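Secretory pathway GDP dissociation inhibitor (PDB 2BCG) regulates the GDP/GTP cycle of the Rab GTPase Sec4 by inhibiting GDP dissociation, and extracts GDP-bound Ypt7 from vacuolar membranes. Local coordinates at residues Leu29-Val32 and Lys36-His39; Gln43-Tyr46 and Ala50-Val53; Val268-Asp273 and Thr297-Lys302; Tyr362-Ser367 and Lys384-Ile389. All blocks are in the same frame, centred on the assembly; numbering follows the deposited sequence. Where two conformers were deposited one is given.

The four contacts follow one another along the chain without interleaving. Interactions 1, 2 and 3 lie in or beside the Rossmann-like part built round the five-stranded parallel sheet: interaction 1 sets helix 21-32 against strand 37-40, interaction 2 takes up the loop that follows that strand, and interaction 3 joins strand 267-271 to the loop after strand 292-294. Their centres lie about 20 to 24 Å apart. Interaction 4 belongs to the seven-stranded mixed sheet, its centre about 40 Å from that of interaction 1, across the chain's centre, but about 23 Å from that of interaction 2. The contacts thus sample both large sheets, and at interaction 2 Tyr-46 touches the chain of another protein.

Interaction 1 of 4, residues Leu29-Val32 and Lys36-His39; sequences LLSV and KVLH
Val-37 turns one methyl, CG2, toward the last turn of helix 21-32, where it meets Ser-31 and Leu-30. The nearest approach is CG2 of Val-37 to OG of Ser-31 at 3.6 Å, a plain van der Waals touch. Beside it, CG2 of Val-37 lies 4.2 Å from CB of Leu-30, an apolar contact with the root of that side chain and not with its branched end. Because CG1 of Val-37 stands anti to the backbone N (chi1 176°), CG2 is placed beside that nitrogen and comes forward to the helix. A beta-branched residue suits the place: it is at home in a strand and broad enough to reach the helix from close to the backbone.

The polar half of the contact is carried by water 1. It accepts a hydrogen bond from N of Val-37 at 2.9 Å and is hydrogen-bonded to OG of Ser-31 at 2.8 Å, so the first amide of the strand is tied to the helix although no direct bond crosses. A small hydroxyl serves this buried spot well, since its oxygen has water 1 and OG of Ser-252 as partners, with a weak third bond to O of Ser-27.

Further out, Val-16 and Ser-27 also touch Val-37, and the backbone of Lys-36 pairs with Val-14. Strand 14-17, helix 21-32 and strand 37-40 form the beta-alpha-beta unit that opens the chain's Rossmann-like fold, with this contact at its helix-to-strand return.

Interaction 2 of 4, residues Gln43-Tyr46 and Ala50-Val53; sequences QDHY and AASV
His-45 faces Ala-51 across the short loop between the two segments. From CB outward, the chi1 of 62° places CG between the backbone N and the carbonyl carbon, and chi2 (-82°) turns the ring plane nearly square to the plane of CA, CB and CG. On one flank, CD2 of His-45 comes 4.2 Å from CB of Ala-51, the methyl lying at the ring edge near its plane. On the other flank, ND1 of His-45 gives its proton to OD2 of Asp-44 at 2.9 Å, with an N-H...O angle of 162°. This carboxylate oxygen lies in the ring plane and is met nearly along its C-O bond; such a His-carboxylate hydrogen bond probably restrains the rotation of the imidazole, and the nearby negative charge would probably favour protonation of the ring. Histidine suits the place because one edge can serve a carboxylate while a carbon edge rests on a methyl.

CB of Ala-51 also packs 3.9 Å from O of Tyr-46, and water 2 donates to this same carbonyl at 3.1 Å while accepting from N of Ser-52 at 3.0 Å. Alanine's single methyl faces ring edge and carbonyl oxygen together.

The ring of Tyr-46 leads away from strand 52-53 to Gln-246 and Ala-249 of helix 243-254, within the region 236-261 that interacts with Ypt1, and its hydroxyl is hydrogen-bonded to the backbone of another protein's chain. Val-53 pairs with Val-84 within the two-stranded antiparallel sheet of 52-53 and 84-85, and Ala-51 with Leu-86 just beyond it.

Interaction 3 of 4, residues Val268-Asp273 and Thr297-Lys302; sequences VLYKKD and TYFPEK
Phe-299 presents one edge of its ring to Val-268 and Tyr-270, and there the packing is close. The CE2 corner does most of the touching: CE2 of Phe-299 lies 3.5 Å from OH of Tyr-270 and 3.9 Å from CG1 of Val-268. Next to it, CZ of Phe-299 is 4.1 Å from CG2 of Val-268, so both methyls of the valine abut the CE2-CZ edge. The tyrosine oxygen is in the plane of the Phe-299 ring, where it meets the slightly positive hydrogen rim and not the electron-rich face. The two aromatic side chains run past one another in opposite directions, whereas the valine reaches its ring at a slant.

Val-268 and Tyr-270 can share this partner because alternate residues of a strand point to the same side. Their strand, 267-271, is an outer member of a three-stranded antiparallel sheet, the excursion between strands three and four of a Rossmann-like parallel sheet; Phe-299 follows its fourth strand, 292-294. The ring is also covered by Leu-17, Ile-411 and Leu-413 of that sheet, which accounts for a large apolar residue. With the ring cut back to an alanine, Val-268 and the hydroxyl end of Tyr-270 are likely to lose their shared partner and face a gap beside Ile-411.

Toward solvent the contact thins. OE1 of Glu-301 stays 4.7 Å from OH of Tyr-270. This looser flank is a 3-10 turn, begun by the bond from N of Lys-302 to O of Phe-299 at 3.0 Å.

Interaction 4 of 4, residues Tyr362-Ser367 and Lys384-Ile389; sequences YLAIIS and KLLGPI
Leu-386 holds CG beside its backbone N (chi1 -56°) and carries CD1 onward in an extended line (chi2 -177°), which drives that methyl at Ala-364 and Ile-366. From the other side Ile-366 extends its own CD1 (chi2 162°), and these two side chains approach tip to tip. The setting is a crossover connection in the large mixed sheet: strands 362-369 and 391-402 both run antiparallel to strand 303-317, which lies between them, and the chain joining them passes through helices 375-378 and 380-383 over one face of the sheet.

Ala-364 and Ile-366, two apart in the strand, point to that same face. The small alanine lets the loop come down close to the sheet, while the longer isoleucine rises to meet it and packs against Leu-379, Ala-382 and Phe-383 as well. Leucine suits the descending residue, because one branch, CD1, can touch both residues while CD2 adds a second touch on Ala-364. Right after it, Gly-387 adopts a positive phi that glycine tolerates easily, and a CB there would run into CD of Pro-388, so the chain can turn toward the next strand. Ile-389 then settles on Cys-315 and Leu-317 of strand 303-317.

No hydrogen bond joins the two segments. CD1 of Leu-386 lies 3.9 Å from CD1 of Ile-366 and 3.8 Å from CB of Ala-364, and that last methyl also touches CD2 of Leu-386 at 4.0 Å.

Interaction 1 of 4, residues Leu29-Val32 and Lys36-His39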
loop_
_atom_site.group_PDB
_atom_site.type_symbol
_atom_site.label_atom_id
_atom_site.label_comp_id
_atom_site.label_asym_id
_atom_site.label_seq_id
_atom_site.Cartn_x
_atom_site.Cartn_y
_atom_site.Cartn_z
ATOM N N LEU A 29 -6.174 10.849 -6.708
ATOM C CA LEU A 29 -7.052 11.056 -7.870
ATOM C C LEU A 29 -7.457 12.505 -8.011
ATOM O O LEU A 29 -7.494 13.050 -9.134
ATOM C CB LEU A 29 -8.309 10.169 -7.776
ATOM C CG LEU A 29 -8.030 8.668 -7.891
ATOM C CD1 LEU A 29 -9.300 7.928 -7.635
ATOM C CD2 LEU A 29 -7.402 8.298 -9.257
ATOM N N LEU A 30 -7.770 13.144 -6.889
ATOM C CA LEU A 30 -8.194 14.542 -6.946
ATOM C C LEU A 30 -7.029 15.480 -7.300
ATOM O O LEU A 30 -7.227 16.421 -8.050
ATOM C CB LEU A 30 -8.839 14.934 -5.636
ATOM C CG LEU A 30 -10.193 14.228 -5.399
ATOM C CD1 LEU A 30 -10.617 14.383 -3.951
ATOM C CD2 LEU A 30 -11.305 14.817 -6.340
ATOM N N SER A 31 -5.816 15.212 -6.799
ATOM C CA SER A 31 -4.640 15.962 -7.198
ATOM C C SER A 31 -4.424 15.791 -8.712
ATOM O O SER A 31 -4.168 16.785 -9.432
ATOM C CB SER A 31 -3.407 15.540 -6.393
ATOM O OG SER A 31 -3.498 16.044 -5.066
ATOM N N VAL A 32 -4.542 14.552 -9.191
ATOM C CA VAL A 32 -4.426 14.295 -10.644
ATOM C C VAL A 32 -5.467 15.090 -11.452
ATOM O O VAL A 32 -5.147 15.574 -12.554
ATOM C CB VAL A 32 -4.507 12.778 -10.963
ATOM C CG1 VAL A 32 -4.669 12.540 -12.484
ATOM C CG2 VAL A 32 -3.249 12.098 -10.476
ATOM N N LYS A 36 -6.364 21.296 -5.645
ATOM C CA LYS A 36 -5.331 21.679 -4.657
ATOM C C LYS A 36 -5.700 21.034 -3.320
ATOM O O LYS A 36 -6.689 21.413 -2.694
ATOM C CB LYS A 36 -5.330 23.219 -4.517
ATOM C CG LYS A 36 -4.287 23.798 -3.565
ATOM C CD LYS A 36 -4.472 25.303 -3.470
ATOM C CE LYS A 36 -3.384 25.928 -2.619
ATOM N NZ LYS A 36 -3.675 27.366 -2.348
ATOM N N VAL A 37 -4.920 20.030 -2.903
ATOM C CA VAL A 37 -5.296 19.145 -1.779
ATOM C C VAL A 37 -4.348 19.319 -0.590
ATOM O O VAL A 37 -3.134 19.398 -0.784
ATOM C CB VAL A 37 -5.253 17.644 -2.217
ATOM C CG1 VAL A 37 -5.536 16.715 -1.036
ATOM C CG2 VAL A 37 -6.310 17.411 -3.310
ATOM N N LEU A 38 -4.926 19.410 0.611
ATOM C CA LEU A 38 -4.148 19.397 1.857
ATOM C C LEU A 38 -4.521 18.125 2.591
ATOM O O LEU A 38 -5.701 17.906 2.842
ATOM C CB LEU A 38 -4.484 20.589 2.762
ATOM C CG LEU A 38 -3.761 20.559 4.125
ATOM C CD1 LEU A 38 -2.259 20.573 3.960
ATOM C CD2 LEU A 38 -4.204 21.763 4.943
ATOM N N HIS A 39 -3.526 17.279 2.890
ATOM C CA HIS A 39 -3.757 15.951 3.493
ATOM C C HIS A 39 -3.069 15.905 4.865
ATOM O O HIS A 39 -1.846 16.054 4.949
ATOM C CB HIS A 39 -3.246 14.843 2.567
ATOM C CG HIS A 39 -3.875 13.506 2.814
ATOM N ND1 HIS A 39 -3.932 12.505 1.860
ATOM C CD2 HIS A 39 -4.490 13.014 3.914
ATOM C CE1 HIS A 39 -4.538 11.450 2.375
ATOM N NE2 HIS A 39 -4.883 11.729 3.623
HETATM O O HOH W 1 -3.193 18.843 -4.839
#

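Interaction 2 of 4, residues Gln43-Tyr46 and Ala50-Val53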
loop_
_atom_site.group_PDB
_atom_site.type_symbol
_atom_site.label_atom_id
_atom_site.label_comp_id
_atom_site.label_asym_id
_atom_site.label_seq_id
_atom_site.Cartn_x
_atom_site.Cartn_y
_atom_site.Cartn_z
ATOM N N GLN A 43 -1.691 11.149 13.299
ATOM C CA GLN A 43 -0.729 10.109 13.648
ATOM C C GLN A 43 0.627 10.450 13.031
ATOM O O GLN A 43 0.716 11.233 12.071
ATOM C CB GLN A 43 -1.219 8.723 13.204
ATOM C CG GLN A 43 -2.598 8.363 13.741
ATOM C CD GLN A 43 -2.918 6.894 13.692
ATOM O OE1 GLN A 43 -3.310 6.321 14.712
ATOM N NE2 GLN A 43 -2.755 6.261 12.530
ATOM N N ASP A 44 1.683 9.852 13.574
ATOM C CA ASP A 44 3.023 10.234 13.190
ATOM C C ASP A 44 3.555 9.405 12.019
ATOM O O ASP A 44 4.781 9.391 11.748
ATOM C CB ASP A 44 3.966 10.170 14.411
ATOM C CG ASP A 44 4.189 8.747 14.922
ATOM O OD1 ASP A 44 4.844 8.602 15.988
ATOM O OD2 ASP A 44 3.778 7.766 14.261
ATOM N N HIS A 45 2.663 8.684 11.326
ATOM C CA HIS A 45 3.038 7.779 10.241
ATOM C C HIS A 45 1.876 7.630 9.261
ATOM O O HIS A 45 0.736 7.973 9.594
ATOM C CB HIS A 45 3.384 6.403 10.830
ATOM C CG HIS A 45 2.237 5.756 11.538
ATOM N ND1 HIS A 45 1.898 6.056 12.843
ATOM C CD2 HIS A 45 1.342 4.826 11.116
ATOM C CE1 HIS A 45 0.836 5.348 13.188
ATOM N NE2 HIS A 45 0.492 4.579 12.167
ATOM N N TYR A 46 2.154 7.141 8.056
ATOM C CA TYR A 46 1.111 6.864 7.072
ATOM C C TYR A 46 0.376 5.553 7.307
ATOM O O TYR A 46 0.958 4.569 7.797
ATOM C CB TYR A 46 1.688 6.789 5.627
ATOM C CG TYR A 46 2.169 8.115 5.078
ATOM C CD1 TYR A 46 1.304 8.918 4.306
ATOM C CD2 TYR A 46 3.478 8.585 5.312
ATOM C CE1 TYR A 46 1.728 10.153 3.812
ATOM C CE2 TYR A 46 3.907 9.837 4.828
ATOM C CZ TYR A 46 3.028 10.601 4.052
ATOM O OH TYR A 46 3.449 11.795 3.541
ATOM N N ALA A 50 -5.243 0.687 8.481
ATOM C CA ALA A 50 -4.716 -0.442 7.732
ATOM C C ALA A 50 -3.191 -0.321 7.486
ATOM O O ALA A 50 -2.673 -0.879 6.538
ATOM C CB ALA A 50 -5.455 -0.638 6.406
ATOM N N ALA A 51 -2.515 0.451 8.334
ATOM C CA ALA A 51 -1.050 0.555 8.323
ATOM C C ALA A 51 -0.374 -0.815 8.498
ATOM O O ALA A 51 -0.980 -1.753 9.039
ATOM C CB ALA A 51 -0.590 1.459 9.470
ATOM N N SER A 52 0.896 -0.872 8.100
ATOM C CA SER A 52 1.779 -1.941 8.481
ATOM C C SER A 52 2.738 -1.379 9.512
ATOM O O SER A 52 3.232 -0.237 9.341
ATOM C CB SER A 52 2.540 -2.481 7.261
ATOM O OG SER A 52 1.675 -2.960 6.236
ATOM N N VAL A 53 3.012 -2.136 10.586
ATOM C CA VAL A 53 3.810 -1.587 11.679
ATOM C C VAL A 53 4.987 -2.493 12.039
ATOM O O VAL A 53 5.047 -3.671 11.643
ATOM C CB VAL A 53 2.923 -1.369 12.919
ATOM C CG1 VAL A 53 1.751 -0.407 12.591
ATOM C CG2 VAL A 53 2.409 -2.702 13.455
HETATM O O HOH W 2 2.076 1.735 7.108
#

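Interaction 3 of 4, residues Val268-Asp273 and Thr297-Lys302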
loop_
_atom_site.group_PDB
_atom_site.type_symbol
_atom_site.label_atom_id
_atom_site.label_comp_id
_atom_site.label_asym_id
_atom_site.label_seq_id
_atom_site.Cartn_x
_atom_site.Cartn_y
_atom_site.Cartn_z
ATOM N N VAL A 268 -12.463 21.450 14.224
ATOM C CA VAL A 268 -13.078 21.518 12.905
ATOM C C VAL A 268 -13.951 22.770 12.828
ATOM O O VAL A 268 -14.680 23.063 13.771
ATOM C CB VAL A 268 -13.933 20.262 12.619
ATOM C CG1 VAL A 268 -14.521 20.327 11.243
ATOM C CG2 VAL A 268 -13.063 19.009 12.735
ATOM N N LEU A 269 -13.861 23.499 11.718
ATOM C CA LEU A 269 -14.604 24.755 11.544
ATOM C C LEU A 269 -15.800 24.564 10.618
ATOM O O LEU A 269 -15.713 23.887 9.596
ATOM C CB LEU A 269 -13.692 25.871 11.028
ATOM C CG LEU A 269 -12.453 26.158 11.884
ATOM C CD1 LEU A 269 -11.534 27.113 11.177
ATOM C CD2 LEU A 269 -12.815 26.671 13.280
ATOM N N TYR A 270 -16.919 25.183 10.993
ATOM C CA TYR A 270 -18.190 25.027 10.297
ATOM C C TYR A 270 -18.787 26.389 9.999
ATOM O O TYR A 270 -18.603 27.323 10.786
ATOM C CB TYR A 270 -19.179 24.270 11.173
ATOM C CG TYR A 270 -18.736 22.871 11.535
ATOM C CD1 TYR A 270 -18.043 22.634 12.725
ATOM C CD2 TYR A 270 -19.032 21.784 10.703
ATOM C CE1 TYR A 270 -17.638 21.355 13.082
ATOM C CE2 TYR A 270 -18.626 20.497 11.045
ATOM C CZ TYR A 270 -17.925 20.297 12.231
ATOM O OH TYR A 270 -17.510 19.034 12.610
ATOM N N LYS A 271 -19.478 26.499 8.872
ATOM C CA LYS A 271 -20.262 27.697 8.562
ATOM C C LYS A 271 -21.366 27.837 9.617
ATOM O O LYS A 271 -22.131 26.901 9.851
ATOM C CB LYS A 271 -20.845 27.615 7.146
ATOM C CG LYS A 271 -21.577 28.897 6.684
ATOM C CD LYS A 271 -22.152 28.782 5.271
ATOM C CE LYS A 271 -21.056 28.797 4.195
ATOM N NZ LYS A 271 -21.455 28.168 2.880
ATOM N N LYS A 272 -21.416 28.999 10.266
ATOM C CA LYS A 272 -22.335 29.249 11.391
ATOM C C LYS A 272 -23.800 28.845 11.128
ATOM O O LYS A 272 -24.319 29.011 10.010
ATOM C CB LYS A 272 -22.226 30.713 11.856
ATOM C CG LYS A 272 -22.952 31.029 13.177
ATOM C CD LYS A 272 -22.059 31.806 14.143
ATOM C CE LYS A 272 -21.483 30.897 15.245
ATOM N NZ LYS A 272 -20.682 31.649 16.275
ATOM N N ASP A 273 -24.433 28.283 12.165
ATOM C CA ASP A 273 -25.842 27.814 12.144
ATOM C C ASP A 273 -26.202 26.883 10.961
ATOM O O ASP A 273 -27.374 26.862 10.527
ATOM C CB ASP A 273 -26.860 28.988 12.168
ATOM C CG ASP A 273 -26.630 29.996 13.304
ATOM O OD1 ASP A 273 -26.991 31.177 13.084
ATOM O OD2 ASP A 273 -26.125 29.630 14.398
ATOM N N THR A 297 -12.496 8.140 12.338
ATOM C CA THR A 297 -11.876 8.577 13.600
ATOM C C THR A 297 -11.841 10.096 13.747
ATOM O O THR A 297 -11.665 10.603 14.861
ATOM C CB THR A 297 -10.445 8.023 13.781
ATOM O OG1 THR A 297 -9.563 8.707 12.893
ATOM C CG2 THR A 297 -10.382 6.486 13.539
ATOM N N TYR A 298 -12.015 10.825 12.642
ATOM C CA TYR A 298 -12.036 12.295 12.703
ATOM C C TYR A 298 -13.413 12.876 12.973
ATOM O O TYR A 298 -13.505 14.039 13.362
ATOM C CB TYR A 298 -11.476 12.911 11.411
ATOM C CG TYR A 298 -10.008 12.649 11.313
ATOM C CD1 TYR A 298 -9.051 13.550 11.859
ATOM C CD2 TYR A 298 -9.551 11.464 10.748
ATOM C CE1 TYR A 298 -7.678 13.278 11.798
ATOM C CE2 TYR A 298 -8.163 11.174 10.700
ATOM C CZ TYR A 298 -7.250 12.091 11.201
ATOM O OH TYR A 298 -5.905 11.823 11.161
ATOM N N PHE A 299 -14.449 12.088 12.733
ATOM C CA PHE A 299 -15.847 12.559 12.865
ATOM C C PHE A 299 -16.677 11.405 13.416
ATOM O O PHE A 299 -17.600 10.942 12.735
ATOM C CB PHE A 299 -16.441 13.006 11.520
ATOM C CG PHE A 299 -15.801 14.228 10.938
ATOM C CD1 PHE A 299 -14.723 14.125 10.062
ATOM C CD2 PHE A 299 -16.298 15.500 11.243
ATOM C CE1 PHE A 299 -14.146 15.287 9.498
ATOM C CE2 PHE A 299 -15.721 16.643 10.692
ATOM C CZ PHE A 299 -14.644 16.542 9.826
ATOM N N PRO A 300 -16.364 10.957 14.641
ATOM C CA PRO A 300 -17.089 9.804 15.188
ATOM C C PRO A 300 -18.589 10.063 15.325
ATOM O O PRO A 300 -19.398 9.140 15.114
ATOM C CB PRO A 300 -16.420 9.556 16.555
ATOM C CG PRO A 300 -15.753 10.852 16.918
ATOM C CD PRO A 300 -15.332 11.464 15.579
ATOM N N GLU A 301 -18.949 11.317 15.612
ATOM C CA GLU A 301 -20.371 11.692 15.717
ATOM C C GLU A 301 -21.158 11.559 14.409
ATOM O O GLU A 301 -22.381 11.406 14.446
ATOM C CB GLU A 301 -20.587 13.081 16.352
ATOM C CG GLU A 301 -19.394 14.015 16.455
ATOM C CD GLU A 301 -18.978 14.648 15.128
ATOM O OE1 GLU A 301 -19.764 15.432 14.525
ATOM O OE2 GLU A 301 -17.834 14.397 14.721
ATOM N N LYS A 302 -20.457 11.579 13.266
ATOM C CA LYS A 302 -21.077 11.517 11.952
ATOM C C LYS A 302 -21.093 10.097 11.397
ATOM O O LYS A 302 -21.472 9.892 10.225
ATOM C CB LYS A 302 -20.305 12.397 10.958
ATOM C CG LYS A 302 -20.288 13.877 11.275
ATOM C CD LYS A 302 -21.515 14.584 10.710
ATOM C CE LYS A 302 -21.616 16.007 11.235
ATOM N NZ LYS A 302 -22.664 16.776 10.513
#

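Interaction 4 of 4, residues Tyr362-Ser367 and Lys384-Ile389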
loop_
_atom_site.group_PDB
_atom_site.type_symbol
_atom_site.label_atom_id
_atom_site.label_comp_id
_atom_site.label_asym_id
_atom_site.label_seq_id
_atom_site.Cartn_x
_atom_site.Cartn_y
_atom_site.Cartn_z
ATOM N N TYR A 362 6.770 -16.511 9.656
ATOM C CA TYR A 362 5.536 -16.349 8.879
ATOM C C TYR A 362 4.619 -15.514 9.716
ATOM O O TYR A 362 4.633 -15.625 10.944
ATOM C CB TYR A 362 4.893 -17.717 8.549
ATOM C CG TYR A 362 5.715 -18.541 7.574
ATOM C CD1 TYR A 362 6.949 -19.104 7.959
ATOM C CD2 TYR A 362 5.261 -18.762 6.270
ATOM C CE1 TYR A 362 7.707 -19.845 7.053
ATOM C CE2 TYR A 362 6.013 -19.516 5.370
ATOM C CZ TYR A 362 7.235 -20.038 5.776
ATOM O OH TYR A 362 7.985 -20.791 4.916
ATOM N N LEU A 363 3.818 -14.702 9.034
ATOM C CA LEU A 363 2.746 -13.970 9.676
ATOM C C LEU A 363 1.442 -14.637 9.233
ATOM O O LEU A 363 1.203 -14.858 8.054
ATOM C CB LEU A 363 2.729 -12.505 9.219
ATOM C CG LEU A 363 3.930 -11.638 9.661
ATOM C CD1 LEU A 363 3.906 -10.288 8.990
ATOM C CD2 LEU A 363 3.892 -11.483 11.175
ATOM N N ALA A 364 0.594 -14.942 10.192
ATOM C CA ALA A 364 -0.704 -15.550 9.889
ATOM C C ALA A 364 -1.718 -14.718 10.617
ATOM O O ALA A 364 -1.735 -14.684 11.866
ATOM C CB ALA A 364 -0.750 -16.987 10.369
ATOM N N ILE A 365 -2.522 -13.991 9.853
ATOM C CA ILE A 365 -3.501 -13.128 10.470
ATOM C C ILE A 365 -4.888 -13.741 10.280
ATOM O O ILE A 365 -5.342 -13.966 9.160
ATOM C CB ILE A 365 -3.476 -11.723 9.882
ATOM C CG1 ILE A 365 -2.045 -11.143 9.967
ATOM C CG2 ILE A 365 -4.472 -10.860 10.648
ATOM C CD1 ILE A 365 -1.948 -9.669 9.497
ATOM N N ILE A 366 -5.523 -14.065 11.390
ATOM C CA ILE A 366 -6.815 -14.749 11.386
ATOM C C ILE A 366 -7.870 -13.682 11.648
ATOM O O ILE A 366 -7.687 -12.820 12.527
ATOM C CB ILE A 366 -6.894 -15.807 12.507
ATOM C CG1 ILE A 366 -5.819 -16.913 12.323
ATOM C CG2 ILE A 366 -8.284 -16.423 12.562
ATOM C CD1 ILE A 366 -5.589 -17.688 13.617
ATOM N N SER A 367 -8.985 -13.746 10.935
ATOM C CA SER A 367 -10.046 -12.770 11.214
ATOM C C SER A 367 -11.422 -13.327 10.952
ATOM O O SER A 367 -11.613 -14.185 10.092
ATOM C CB SER A 367 -9.819 -11.493 10.436
ATOM O OG SER A 367 -10.036 -11.705 9.086
ATOM N N LYS A 384 -5.659 -23.803 15.376
ATOM C CA LYS A 384 -5.248 -25.219 15.285
ATOM C C LYS A 384 -4.599 -25.568 13.938
ATOM O O LYS A 384 -3.833 -26.542 13.842
ATOM C CB LYS A 384 -6.436 -26.132 15.503
ATOM C CG LYS A 384 -6.722 -26.433 16.945
ATOM C CD LYS A 384 -8.054 -27.152 17.038
ATOM C CE LYS A 384 -8.138 -28.043 18.258
ATOM N NZ LYS A 384 -9.533 -28.057 18.793
ATOM N N LEU A 385 -4.923 -24.808 12.886
ATOM C CA LEU A 385 -4.381 -25.103 11.546
ATOM C C LEU A 385 -2.942 -24.625 11.432
ATOM O O LEU A 385 -2.264 -24.958 10.482
ATOM C CB LEU A 385 -5.204 -24.412 10.472
ATOM C CG LEU A 385 -6.654 -24.874 10.323
ATOM C CD1 LEU A 385 -7.434 -23.978 9.362
ATOM C CD2 LEU A 385 -6.673 -26.325 9.818
ATOM N N LEU A 386 -2.480 -23.809 12.373
ATOM C CA LEU A 386 -1.184 -23.143 12.175
ATOM C C LEU A 386 0.035 -23.851 12.705
ATOM O O LEU A 386 1.144 -23.427 12.418
ATOM C CB LEU A 386 -1.193 -21.745 12.808
ATOM C CG LEU A 386 -2.314 -20.831 12.304
ATOM C CD1 LEU A 386 -2.174 -19.446 12.940
ATOM C CD2 LEU A 386 -2.325 -20.678 10.779
ATOM N N GLY A 387 -0.148 -24.916 13.485
ATOM C CA GLY A 387 0.993 -25.485 14.187
ATOM C C GLY A 387 1.416 -24.575 15.365
ATOM O O GLY A 387 0.691 -23.658 15.762
ATOM N N PRO A 388 2.599 -24.830 15.951
ATOM C CA PRO A 388 2.992 -24.021 17.117
ATOM C C PRO A 388 3.084 -22.524 16.792
ATOM O O PRO A 388 3.590 -22.132 15.760
ATOM C CB PRO A 388 4.357 -24.596 17.505
ATOM C CG PRO A 388 4.340 -26.008 16.972
ATOM C CD PRO A 388 3.554 -25.926 15.689
ATOM N N ILE A 389 2.603 -21.694 17.712
ATOM C CA ILE A 389 2.568 -20.233 17.475
ATOM C C ILE A 389 3.542 -19.566 18.456
ATOM O O ILE A 389 3.494 -19.838 19.677
ATOM C CB ILE A 389 1.117 -19.666 17.638
ATOM C CG1 ILE A 389 0.145 -20.281 16.604
ATOM C CG2 ILE A 389 1.152 -18.120 17.619
ATOM C CD1 ILE A 389 -1.349 -20.124 16.951
#